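Local coordinates for protein-glutamine deamidase Cif (Burkholderia pseudomallei, PDB 3EIR), which deamidates a specific glutamine side chain of host NEDD8 to glutamate, shutting down cullin-RING ubiquitin ligases and arresting the host cell cycle, at residues E136-A141 and L258-H263. Numbering follows the deposited sequence.
Sequences ENTSFA and LRFASH
Phe260 reaches from the strand to the loop at Thr138 with the far end of its ring. Its CG sits between the backbone N and the carbonyl carbon (chi1 58°), which carries the far end of the ring to residues 138-140. There Phe260 CZ lies 3.6 Å from the carbonyl O of Thr138 and 3.7 Å from Thr138 OG1; the carbonyl approaches the ring obliquely. Phe260 CZ also comes within 3.9 Å of Phe140 N, at the start of helix 140-144, which Ser139 N-caps. Thr138 OG1 is buried here and has no hydrogen-bonding partner in the model. Strand 258-265 is an outermost strand of the four-stranded antiparallel sheet in this papain-like fold, hydrogen-bonded to strand 152-159. The loop 136-139 runs past it, and a backbone hydrogen bond between Phe260 and Leu135 ties the two together just before Glu136. Phe140 turns its own ring to Leu211 and Leu214 of helix 211-217, while Phe260 packs on Val155. On the more exposed side the Glu136 carboxylate and CB lie against the CG and CD of Arg259. Glu136 CB rests 3.4 Å from Leu258 O, and Glu136 OE2 lies 3.6 Å from Arg259 CG. The Arg259 chain bends at chi3 (44°), bringing NH1 to 4.0 Å from Glu136 OE2, a long salt bridge. That oxygen lies at the guanidinium edge, in its plane, the carboxylate and guanidinium planes standing 84° apart.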
loop_
_atom_site.group_PDB
_atom_site.type_symbol
_atom_site.label_atom_id
_atom_site.label_comp_id
_atom_site.label_asym_id
_atom_site.label_seq_id
_atom_site.Cartn_x
_atom_site.Cartn_y
_atom_site.Cartn_z
ATOM N N GLU A 136 -1.182 -17.303 7.161
ATOM C CA GLU A 136 0.068 -17.673 6.509
ATOM C C GLU A 136 0.128 -19.107 6.000
ATOM O O GLU A 136 1.099 -19.491 5.352
ATOM C CB GLU A 136 1.283 -17.333 7.386
ATOM C CG GLU A 136 1.674 -18.389 8.398
ATOM C CD GLU A 136 3.037 -18.119 9.021
ATOM O OE1 GLU A 136 3.770 -19.095 9.302
ATOM O OE2 GLU A 136 3.381 -16.933 9.222
ATOM N N ASN A 137 -0.905 -19.895 6.273
ATOM C CA ASN A 137 -0.977 -21.230 5.682
ATOM C C ASN A 137 -2.290 -21.486 4.950
ATOM O O ASN A 137 -2.853 -22.580 5.007
ATOM C CB ASN A 137 -0.677 -22.326 6.712
ATOM C CG ASN A 137 0.805 -22.657 6.790
ATOM O OD1 ASN A 137 1.429 -22.532 7.846
ATOM N ND2 ASN A 137 1.379 -23.067 5.665
ATOM N N THR A 138 -2.771 -20.457 4.262
ATOM C CA THR A 138 -3.923 -20.592 3.385
ATOM C C THR A 138 -3.622 -19.947 2.034
ATOM O O THR A 138 -2.841 -18.997 1.950
ATOM C CB THR A 138 -5.182 -19.949 3.998
ATOM O OG1 THR A 138 -5.032 -18.528 4.020
ATOM C CG2 THR A 138 -5.402 -20.447 5.420
ATOM N N SER A 139 -4.230 -20.470 0.976
ATOM C CA SER A 139 -4.068 -19.882 -0.345
ATOM C C SER A 139 -5.035 -18.717 -0.530
ATOM O O SER A 139 -6.163 -18.755 -0.053
ATOM C CB SER A 139 -4.310 -20.925 -1.431
ATOM O OG SER A 139 -5.633 -21.428 -1.364
ATOM N N PHE A 140 -4.574 -17.684 -1.221
ATOM C CA PHE A 140 -5.427 -16.588 -1.618
ATOM C C PHE A 140 -6.770 -17.102 -2.152
ATOM O O PHE A 140 -7.831 -16.649 -1.724
ATOM C CB PHE A 140 -4.713 -15.723 -2.655
ATOM C CG PHE A 140 -5.451 -14.468 -2.998
ATOM C CD1 PHE A 140 -5.397 -13.369 -2.159
ATOM C CD2 PHE A 140 -6.212 -14.391 -4.149
ATOM C CE1 PHE A 140 -6.077 -12.212 -2.469
ATOM C CE2 PHE A 140 -6.903 -13.233 -4.461
ATOM C CZ PHE A 140 -6.832 -12.145 -3.620
ATOM N N ALA A 141 -6.729 -18.057 -3.073
ATOM C CA ALA A 141 -7.963 -18.652 -3.582
ATOM C C ALA A 141 -8.842 -19.122 -2.429
ATOM O O ALA A 141 -10.004 -18.733 -2.326
ATOM C CB ALA A 141 -7.653 -19.810 -4.510
ATOM N N LEU A 258 5.216 -15.937 3.280
ATOM C CA LEU A 258 4.077 -15.198 2.753
ATOM C C LEU A 258 3.013 -15.042 3.835
ATOM O O LEU A 258 2.662 -16.002 4.524
ATOM C CB LEU A 258 3.490 -15.904 1.532
ATOM C CG LEU A 258 2.222 -15.292 0.931
ATOM C CD1 LEU A 258 2.433 -13.835 0.553
ATOM C CD2 LEU A 258 1.790 -16.105 -0.272
ATOM N N ARG A 259 2.514 -13.822 3.986
ATOM C CA ARG A 259 1.506 -13.520 4.991
ATOM C C ARG A 259 0.577 -12.472 4.418
ATOM O O ARG A 259 1.035 -11.531 3.777
ATOM C CB ARG A 259 2.169 -12.976 6.261
ATOM C CG ARG A 259 2.872 -14.030 7.102
ATOM C CD ARG A 259 3.965 -13.415 7.969
ATOM N NE ARG A 259 3.535 -12.172 8.605
ATOM C CZ ARG A 259 2.874 -12.112 9.759
ATOM N NH1 ARG A 259 2.562 -13.228 10.411
ATOM N NH2 ARG A 259 2.525 -10.934 10.262
ATOM N N PHE A 260 -0.725 -12.636 4.628
ATOM C CA PHE A 260 -1.675 -11.602 4.233
ATOM C C PHE A 260 -2.868 -11.543 5.183
ATOM O O PHE A 260 -3.173 -12.503 5.893
ATOM C CB PHE A 260 -2.145 -11.790 2.787
ATOM C CG PHE A 260 -2.799 -13.114 2.526
ATOM C CD1 PHE A 260 -4.122 -13.334 2.885
ATOM C CD2 PHE A 260 -2.099 -14.140 1.908
ATOM C CE1 PHE A 260 -4.733 -14.554 2.639
ATOM C CE2 PHE A 260 -2.704 -15.361 1.661
ATOM C CZ PHE A 260 -4.024 -15.567 2.028
ATOM N N ALA A 261 -3.533 -10.400 5.194
ATOM C CA ALA A 261 -4.697 -10.208 6.046
ATOM C C ALA A 261 -5.737 -9.428 5.268
ATOM O O ALA A 261 -5.428 -8.382 4.706
ATOM C CB ALA A 261 -4.304 -9.446 7.297
ATOM N N SER A 262 -6.959 -9.943 5.220
ATOM C CA SER A 262 -8.059 -9.219 4.592
ATOM C C SER A 262 -8.886 -8.501 5.649
ATOM O O SER A 262 -8.931 -8.916 6.817
ATOM C CB SER A 262 -8.959 -10.160 3.800
ATOM O OG SER A 262 -9.740 -10.949 4.676
ATOM N N HIS A 263 -9.540 -7.427 5.226
ATOM C CA HIS A 263 -10.375 -6.634 6.109
ATOM C C HIS A 263 -11.528 -6.021 5.313
ATOM O O HIS A 263 -11.303 -5.380 4.293
ATOM C CB HIS A 263 -9.547 -5.530 6.753
ATOM C CG HIS A 263 -10.142 -4.985 8.016
ATOM N ND1 HIS A 263 -11.330 -4.284 8.040
ATOM C CD2 HIS A 263 -9.709 -5.037 9.299
ATOM C CE1 HIS A 263 -11.601 -3.921 9.283
ATOM N NE2 HIS A 263 -10.634 -4.366 10.064
#